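High choriolytic enzyme 1 (Oryzias latipes, PDB 3VTG) breaks down the inner layer of the fish egg envelope at hatching, working as a zinc-dependent endopeptidase of the astacin family. Local coordinates at residues H109-S114 and M153-D158; S118-N123 and T145-S150; R113-S118 and T140-T145. One frame throughout, in Å; residues are numbered along the deposited sequence.

Contact 1 of 3, residues H109-S114 and M153-D158; sequences HEQTRS and MHYGRD. With ZN (zinc ion), chain B.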
# COMPACT_ATOMS: atom_id res chain seq x y z
N HIS A 109 0.53 -0.11 6.52
CA HIS A 109 1.71 -0.95 6.68
C HIS A 109 1.47 -2.08 7.64
O HIS A 109 0.85 -1.89 8.69
CB HIS A 109 2.91 -0.12 7.11
CG HIS A 109 3.34 0.90 6.08
ND1 HIS A 109 3.59 2.18 6.40
CD2 HIS A 109 3.52 0.79 4.71
CE1 HIS A 109 3.93 2.85 5.29
NE2 HIS A 109 3.89 2.00 4.25
N GLU A 110 1.95 -3.26 7.27
CA GLU A 110 1.73 -4.48 8.04
C GLU A 110 2.18 -4.37 9.50
O GLU A 110 1.48 -4.83 10.40
CB GLU A 110 2.39 -5.68 7.36
CG GLU A 110 1.92 -7.04 7.87
CD GLU A 110 0.51 -7.39 7.44
OE1 GLU A 110 -0.17 -6.56 6.80
OE2 GLU A 110 0.07 -8.52 7.76
N GLN A 111 3.34 -3.74 9.72
CA GLN A 111 3.91 -3.65 11.06
C GLN A 111 3.11 -2.76 12.01
O GLN A 111 3.39 -2.72 13.20
CB GLN A 111 5.39 -3.21 11.02
CG GLN A 111 5.63 -1.73 10.79
CD GLN A 111 5.58 -1.33 9.32
OE1 GLN A 111 5.55 -2.17 8.43
NE2 GLN A 111 5.58 -0.02 9.08
N THR A 112 2.10 -2.06 11.49
CA THR A 112 1.24 -1.22 12.32
C THR A 112 -0.09 -1.89 12.68
O THR A 112 -0.93 -1.28 13.35
CB THR A 112 0.96 0.16 11.67
OG1 THR A 112 0.10 0.00 10.53
CG2 THR A 112 2.26 0.84 11.25
N ARG A 113 -0.29 -3.13 12.25
CA ARG A 113 -1.48 -3.90 12.62
C ARG A 113 -1.65 -3.95 14.13
O ARG A 113 -0.67 -3.97 14.88
CB ARG A 113 -1.40 -5.32 12.08
CG ARG A 113 -1.82 -5.50 10.63
CD ARG A 113 -1.60 -6.93 10.17
NE ARG A 113 -2.33 -7.91 10.98
CZ ARG A 113 -3.35 -8.65 10.55
NH1 ARG A 113 -3.81 -8.54 9.31
NH2 ARG A 113 -3.93 -9.50 11.39
N SER A 114 -2.90 -3.99 14.58
CA SER A 114 -3.21 -4.01 16.01
C SER A 114 -2.60 -5.20 16.75
O SER A 114 -2.36 -5.12 17.95
CB SER A 114 -4.73 -4.00 16.22
OG SER A 114 -5.32 -5.13 15.60
N MET A 153 3.07 -4.87 2.01
CA MET A 153 2.90 -3.70 2.88
C MET A 153 3.81 -3.71 4.12
O MET A 153 3.77 -2.77 4.92
CB MET A 153 1.44 -3.55 3.32
CG MET A 153 0.43 -3.53 2.18
SD MET A 153 0.79 -2.32 0.88
CE MET A 153 0.46 -0.78 1.73
N HIS A 154 4.62 -4.75 4.27
CA HIS A 154 5.51 -4.86 5.43
C HIS A 154 6.81 -4.16 5.17
O HIS A 154 7.45 -4.40 4.15
CB HIS A 154 5.77 -6.32 5.76
CG HIS A 154 6.14 -6.56 7.21
ND1 HIS A 154 7.24 -6.02 7.78
CD2 HIS A 154 5.51 -7.31 8.20
CE1 HIS A 154 7.30 -6.41 9.07
NE2 HIS A 154 6.25 -7.19 9.33
N TYR A 155 7.22 -3.30 6.10
CA TYR A 155 8.55 -2.69 6.06
C TYR A 155 9.65 -3.76 6.14
O TYR A 155 9.48 -4.80 6.79
CB TYR A 155 8.73 -1.76 7.26
CG TYR A 155 8.25 -0.32 7.12
CD1 TYR A 155 7.43 0.08 6.06
CD2 TYR A 155 8.61 0.62 8.07
CE1 TYR A 155 7.00 1.40 5.96
CE2 TYR A 155 8.18 1.93 7.98
CZ TYR A 155 7.38 2.32 6.93
OH TYR A 155 6.96 3.62 6.85
N GLY A 156 10.78 -3.49 5.50
CA GLY A 156 11.99 -4.29 5.70
C GLY A 156 12.55 -4.07 7.10
O GLY A 156 12.19 -3.09 7.77
N ARG A 157 13.43 -4.97 7.53
CA ARG A 157 13.97 -4.93 8.89
C ARG A 157 14.86 -3.72 9.16
O ARG A 157 15.08 -3.36 10.32
CB ARG A 157 14.72 -6.24 9.22
CG ARG A 157 16.01 -6.46 8.44
CD ARG A 157 16.59 -7.85 8.70
NE ARG A 157 15.68 -8.92 8.30
CZ ARG A 157 15.12 -9.80 9.14
NH1 ARG A 157 15.39 -9.77 10.44
NH2 ARG A 157 14.30 -10.73 8.67
N ASP A 158 15.36 -3.11 8.09
CA ASP A 158 16.26 -1.97 8.18
C ASP A 158 15.60 -0.65 7.78
O ASP A 158 16.28 0.36 7.60
CB ASP A 158 17.53 -2.22 7.36
CG ASP A 158 17.25 -2.49 5.89
OD1 ASP A 158 16.08 -2.72 5.51
OD2 ASP A 158 18.22 -2.48 5.09
ZN ZN B . 3.84 2.57 2.30
O HOH W 1 4.17 4.27 1.06
O HOH W 2 6.14 2.74 2.39

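Contact 2 of 3, residues S118-N123 and T145-S150; sequences SYVRIN and TPYDYS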
# COMPACT_ATOMS: atom_id res chain seq x y z
N SER A 118 2.66 -9.48 18.54
CA SER A 118 2.75 -10.94 18.58
C SER A 118 3.63 -11.51 17.46
O SER A 118 3.83 -12.73 17.40
CB SER A 118 1.35 -11.56 18.52
OG SER A 118 0.53 -11.05 19.55
N TYR A 119 4.15 -10.64 16.60
CA TYR A 119 4.87 -11.07 15.39
C TYR A 119 6.18 -10.33 15.16
O TYR A 119 7.11 -10.89 14.57
CB TYR A 119 3.96 -10.94 14.15
CG TYR A 119 2.62 -11.60 14.36
CD1 TYR A 119 2.43 -12.95 14.09
CD2 TYR A 119 1.56 -10.88 14.91
CE1 TYR A 119 1.21 -13.56 14.32
CE2 TYR A 119 0.34 -11.48 15.15
CZ TYR A 119 0.17 -12.82 14.86
OH TYR A 119 -1.05 -13.40 15.11
N VAL A 120 6.25 -9.09 15.62
CA VAL A 120 7.47 -8.29 15.48
C VAL A 120 7.76 -7.51 16.75
O VAL A 120 6.85 -7.20 17.53
CB VAL A 120 7.42 -7.31 14.27
CG1 VAL A 120 7.34 -8.05 12.94
CG2 VAL A 120 6.29 -6.30 14.41
N ARG A 121 9.03 -7.20 16.95
CA ARG A 121 9.47 -6.25 17.94
C ARG A 121 9.93 -4.99 17.21
O ARG A 121 10.70 -5.07 16.24
CB ARG A 121 10.61 -6.84 18.78
CG ARG A 121 11.27 -5.85 19.73
CD ARG A 121 12.33 -6.51 20.59
NE ARG A 121 13.43 -7.12 19.82
CZ ARG A 121 13.74 -8.41 19.86
NH1 ARG A 121 13.04 -9.25 20.61
NH2 ARG A 121 14.76 -8.87 19.14
N ILE A 122 9.44 -3.84 17.65
CA ILE A 122 9.90 -2.56 17.12
C ILE A 122 11.06 -2.09 17.99
O ILE A 122 10.90 -1.87 19.19
CB ILE A 122 8.78 -1.49 17.09
CG1 ILE A 122 7.52 -2.02 16.38
CG2 ILE A 122 9.28 -0.20 16.47
CD1 ILE A 122 7.72 -2.49 14.95
N ASN A 123 12.24 -1.96 17.38
CA ASN A 123 13.43 -1.52 18.11
C ASN A 123 13.58 -0.01 18.02
O ASN A 123 14.35 0.52 17.21
CB ASN A 123 14.67 -2.25 17.60
CG ASN A 123 14.48 -3.76 17.53
OD1 ASN A 123 14.09 -4.40 18.51
ND2 ASN A 123 14.74 -4.33 16.37
N THR A 145 -7.99 -11.69 8.56
CA THR A 145 -6.74 -12.20 8.00
C THR A 145 -5.64 -12.11 9.05
O THR A 145 -5.71 -11.26 9.95
CB THR A 145 -6.33 -11.44 6.71
OG1 THR A 145 -5.86 -10.13 7.03
CG2 THR A 145 -7.50 -11.36 5.73
N PRO A 146 -4.62 -12.98 8.97
CA PRO A 146 -3.55 -12.98 9.96
C PRO A 146 -2.43 -12.02 9.59
O PRO A 146 -2.38 -11.51 8.47
CB PRO A 146 -3.04 -14.42 9.90
CG PRO A 146 -3.20 -14.78 8.46
CD PRO A 146 -4.38 -14.00 7.93
N TYR A 147 -1.53 -11.78 10.54
CA TYR A 147 -0.32 -11.02 10.29
C TYR A 147 0.49 -11.76 9.23
O TYR A 147 0.69 -12.97 9.32
CB TYR A 147 0.49 -10.90 11.57
CG TYR A 147 1.56 -9.84 11.52
CD1 TYR A 147 1.32 -8.56 12.02
CD2 TYR A 147 2.81 -10.11 10.97
CE1 TYR A 147 2.29 -7.58 11.97
CE2 TYR A 147 3.80 -9.14 10.93
CZ TYR A 147 3.53 -7.88 11.43
OH TYR A 147 4.50 -6.90 11.38
N ASP A 148 0.94 -11.02 8.22
CA ASP A 148 1.63 -11.61 7.07
C ASP A 148 3.01 -10.99 6.88
O ASP A 148 3.13 -9.88 6.34
CB ASP A 148 0.77 -11.46 5.81
CG ASP A 148 1.37 -12.13 4.59
OD1 ASP A 148 2.42 -12.82 4.69
OD2 ASP A 148 0.78 -11.97 3.50
N TYR A 149 4.05 -11.71 7.30
CA TYR A 149 5.42 -11.24 7.14
C TYR A 149 5.76 -10.97 5.67
O TYR A 149 6.62 -10.14 5.36
CB TYR A 149 6.41 -12.28 7.65
CG TYR A 149 6.47 -12.48 9.15
CD1 TYR A 149 6.85 -11.45 10.01
CD2 TYR A 149 6.21 -13.74 9.70
CE1 TYR A 149 6.94 -11.66 11.38
CE2 TYR A 149 6.30 -13.96 11.06
CZ TYR A 149 6.65 -12.92 11.90
OH TYR A 149 6.74 -13.16 13.25
N SER A 150 5.09 -11.70 4.77
CA SER A 150 5.37 -11.62 3.34
C SER A 150 4.53 -10.58 2.59
O SER A 150 4.62 -10.49 1.36
CB SER A 150 5.21 -13.00 2.68
OG SER A 150 3.85 -13.32 2.45
O HOH W 3 -2.54 -12.52 13.20

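Contact 3 of 3, residues R113-S118 and T140-T145; sequences RSDRDS and TNNLNT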
# COMPACT_ATOMS: atom_id res chain seq x y z
N ARG A 113 -0.29 -3.13 12.25
CA ARG A 113 -1.48 -3.90 12.62
C ARG A 113 -1.65 -3.95 14.13
O ARG A 113 -0.67 -3.97 14.88
CB ARG A 113 -1.40 -5.32 12.08
CG ARG A 113 -1.82 -5.50 10.63
CD ARG A 113 -1.60 -6.93 10.17
NE ARG A 113 -2.33 -7.91 10.98
CZ ARG A 113 -3.35 -8.65 10.55
NH1 ARG A 113 -3.81 -8.54 9.31
NH2 ARG A 113 -3.93 -9.50 11.39
N SER A 114 -2.90 -3.99 14.58
CA SER A 114 -3.21 -4.01 16.01
C SER A 114 -2.60 -5.20 16.75
O SER A 114 -2.36 -5.12 17.95
CB SER A 114 -4.73 -4.00 16.22
OG SER A 114 -5.32 -5.13 15.60
N ASP A 115 -2.35 -6.29 16.02
CA ASP A 115 -1.80 -7.51 16.61
C ASP A 115 -0.29 -7.68 16.41
O ASP A 115 0.27 -8.74 16.70
CB ASP A 115 -2.56 -8.75 16.09
CG ASP A 115 -2.48 -8.90 14.57
OD1 ASP A 115 -1.90 -8.04 13.88
OD2 ASP A 115 -3.01 -9.91 14.06
N ARG A 116 0.38 -6.62 15.93
CA ARG A 116 1.77 -6.71 15.49
C ARG A 116 2.78 -7.17 16.56
O ARG A 116 3.78 -7.80 16.22
CB ARG A 116 2.23 -5.39 14.86
CG ARG A 116 2.38 -4.22 15.82
CD ARG A 116 3.83 -4.02 16.23
NE ARG A 116 4.00 -2.92 17.18
CZ ARG A 116 4.03 -1.63 16.84
NH1 ARG A 116 3.89 -1.26 15.57
NH2 ARG A 116 4.21 -0.70 17.78
N ASP A 117 2.52 -6.85 17.83
CA ASP A 117 3.45 -7.20 18.91
C ASP A 117 3.56 -8.71 19.15
O ASP A 117 4.45 -9.16 19.87
CB ASP A 117 3.12 -6.43 20.20
CG ASP A 117 3.53 -4.96 20.14
OD1 ASP A 117 4.44 -4.60 19.35
OD2 ASP A 117 2.95 -4.16 20.90
N SER A 118 2.66 -9.48 18.54
CA SER A 118 2.75 -10.94 18.58
C SER A 118 3.63 -11.51 17.46
O SER A 118 3.83 -12.73 17.40
CB SER A 118 1.35 -11.56 18.52
OG SER A 118 0.53 -11.05 19.55
N THR A 140 -6.41 -1.31 13.36
CA THR A 140 -6.64 -1.71 11.97
C THR A 140 -7.82 -2.66 11.86
O THR A 140 -8.11 -3.41 12.79
CB THR A 140 -5.39 -2.39 11.39
OG1 THR A 140 -4.94 -3.41 12.30
CG2 THR A 140 -4.26 -1.38 11.20
N ASN A 141 -8.52 -2.60 10.73
CA ASN A 141 -9.49 -3.62 10.38
C ASN A 141 -8.75 -4.74 9.66
O ASN A 141 -8.39 -4.61 8.49
CB ASN A 141 -10.62 -3.05 9.52
CG ASN A 141 -11.60 -4.12 9.05
OD1 ASN A 141 -11.50 -5.30 9.41
ND2 ASN A 141 -12.57 -3.70 8.25
N ASN A 142 -8.51 -5.83 10.38
CA ASN A 142 -7.67 -6.91 9.89
C ASN A 142 -8.40 -7.91 8.98
O ASN A 142 -7.78 -8.83 8.45
CB ASN A 142 -6.99 -7.62 11.07
CG ASN A 142 -6.10 -6.68 11.86
OD1 ASN A 142 -5.45 -5.80 11.29
ND2 ASN A 142 -6.07 -6.85 13.18
N LEU A 143 -9.70 -7.70 8.81
CA LEU A 143 -10.52 -8.42 7.83
C LEU A 143 -10.47 -9.95 7.99
O LEU A 143 -10.57 -10.69 7.01
CB LEU A 143 -10.13 -8.00 6.40
CG LEU A 143 -10.30 -6.52 6.03
CD1 LEU A 143 -9.53 -6.19 4.76
CD2 LEU A 143 -11.76 -6.15 5.88
N ASN A 144 -10.33 -10.39 9.24
CA ASN A 144 -10.18 -11.81 9.59
C ASN A 144 -8.97 -12.50 8.94
O ASN A 144 -8.94 -13.72 8.81
CB ASN A 144 -11.48 -12.59 9.32
CG ASN A 144 -12.54 -12.35 10.37
OD1 ASN A 144 -12.25 -11.89 11.48
ND2 ASN A 144 -13.79 -12.66 10.04
N THR A 145 -7.99 -11.69 8.56
CA THR A 145 -6.74 -12.20 8.00
C THR A 145 -5.64 -12.11 9.05
O THR A 145 -5.71 -11.26 9.95
CB THR A 145 -6.33 -11.44 6.71
OG1 THR A 145 -5.86 -10.13 7.03
CG2 THR A 145 -7.50 -11.36 5.73
O HOH W 4 -7.85 -3.91 15.46

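Contact 1 of 3, residues H109-S114 and M153-D158
Glu110 and Met153 are joined main chain to main chain, Glu110 N donating to Met153 O over 3.0 Å from well above the carbonyl plane. The same oxygen also receives a CA-H...O contact from His109. A second bond uses a side chain: Gln111 OE1 takes the N-H of Tyr155 at 3.1 Å, close to straight at 167°. Gln111 gets there because its CG sits between the backbone N and the carbonyl carbon (chi1 78°) and the chain then bends at chi2, a course that also sets NE2 3.1 Å above the plane of the Tyr155 ring, over its centre. One face of that phenol is therefore covered by the amide, while its edge turns to the face of His109, in an edge-to-face pair with planes 50° apart. Tyr155 CE1 lies 3.4 Å above the plane of the His109 imidazole. His109 in turn gives NE2 to the zinc at 2.0 Å, beside His99, His103 and two waters. Tyr155 OH stands 5.6 Å from the zinc, so the phenol lines the site here without being a ligand. Farther out, the methylenes of Glu110 run across His154, CG reaching CD2 at 3.6 Å; the carboxylate continues past the ring to Asp148 N and a salt bridge with Arg192. His154 is steadied by its own ND1, which donates in the ring plane to Tyr155 O at 2.7 Å. Met153, bent at chi2 and chi3, packs against His99, Asn102 and His103 on helix 94-105. This is the Met-turn of the metzincins, a methionine turn beneath the three-histidine zinc site, followed by the tyrosine that in astacin itself can act as a further zinc ligand.

Contact 2 of 3, residues S118-N123 and T145-S150
Tyr119 carries its CG beside the backbone N (chi1 -50°), whereas Tyr147 swings its own across to the side facing away from N (chi1 -164°); these torsions lay the two side chains alongside, running opposite ways, with the planes 3° from parallel but displaced so that little of one ring covers the other. Each instead covers the methylene of the other: Tyr147 CB lies 3.4 Å above the plane of the Tyr119 ring, over its centre, and Tyr119 CB meets the Tyr147 face nearer the rim, making a pair of reciprocal CH-pi contacts. At the far end of Tyr119, water 3 links its OH (2.6 Å) to Tyr147 N. Tyr149 comes in edge-on, its OH donating to Tyr119 O at 2.7 Å, in the carbonyl plane and on a lone pair. Val120 fills the angle between the two tyrosines of 145-150, its CG1 packing 3.4 Å from Tyr147 OH and 4.0 Å from Tyr149 CE1; the Tyr147 hydroxyl also meets His154 NE2. On one flank, the two-stranded antiparallel sheet of 120-122 and 169-171 brings Ile169 against Val120 and Pro171 against Tyr149; on another, Trp188 of helix 187-196 packs on Pro146 and Asp148.

Contact 3 of 3, residues R113-S118 and T140-T145
Arg113 starts a type I turn that ends at Arg116, and Asn142 starts a type I' turn that ends at Thr145, the two segments coming nearest at Arg113 and Thr140, with CA atoms 5.6 Å apart. The arginine chain kinks at chi3 (58°), which brings its flat end round to lie between an acid of its own turn and the facing one. NE and NH2 grip Asp115 side-on, one to each oxygen, with NH2 reaching OD2 at 2.9 Å in a nearly straight bond (175°). NH2 also donates to Thr145 O at 2.9 Å, again close to the guanidinium plane, while the bonds of NH1 to Thr145 are weak. Over one face lies the amide of Asn142, its plane only 14° from that of the guanidinium and its OD1 3.6 Å above the centre. Both turns belong to the C-terminal subdomain of the astacin fold, and Asn142 OD1 also accepts from N of Asn1, consistent with the way astacins tuck in the mature N terminus. An alanine at Arg113 is likely to leave Asp115 without its charged mate and Thr145 O without its main donor, and to remove the guanidinium that stacks on the Asn142 amide. Beside the stack, Thr140 OG1 works both ways, accepting from Ser114 N at 3.1 Å and donating to Asn142 OD1 at 2.6 Å, which helps fix the rotation of that amide. Its other end, Asn142 ND2, donates to Ser114 OG at 3.1 Å with the oxygen near the amide plane. Ser114 OG donates to water 4 at 2.8 Å, and the water donates onward to Thr140 O.

How the contacts relate
Leaving helix 94-105, the chain runs through 109-114, then the turn of 113-118, and on into strand 120-122. It later returns past 140-145 and 145-150 before reaching 153-158. Contact 1 closes the widest loop, and contact 2 is nested inside it. Contact 3 shares Arg113 and Ser114 with contact 1; it and contact 2 each close a shorter loop, and the two cross, with Ser118 and Thr145 in common. Glu110 ties contact 1 to Asp148 of contact 2, and Gln111 O meets Arg116 NH1 of contact 3. Together they bind the zinc-bearing segment to the two-stranded sheet and the region of helix 187-196.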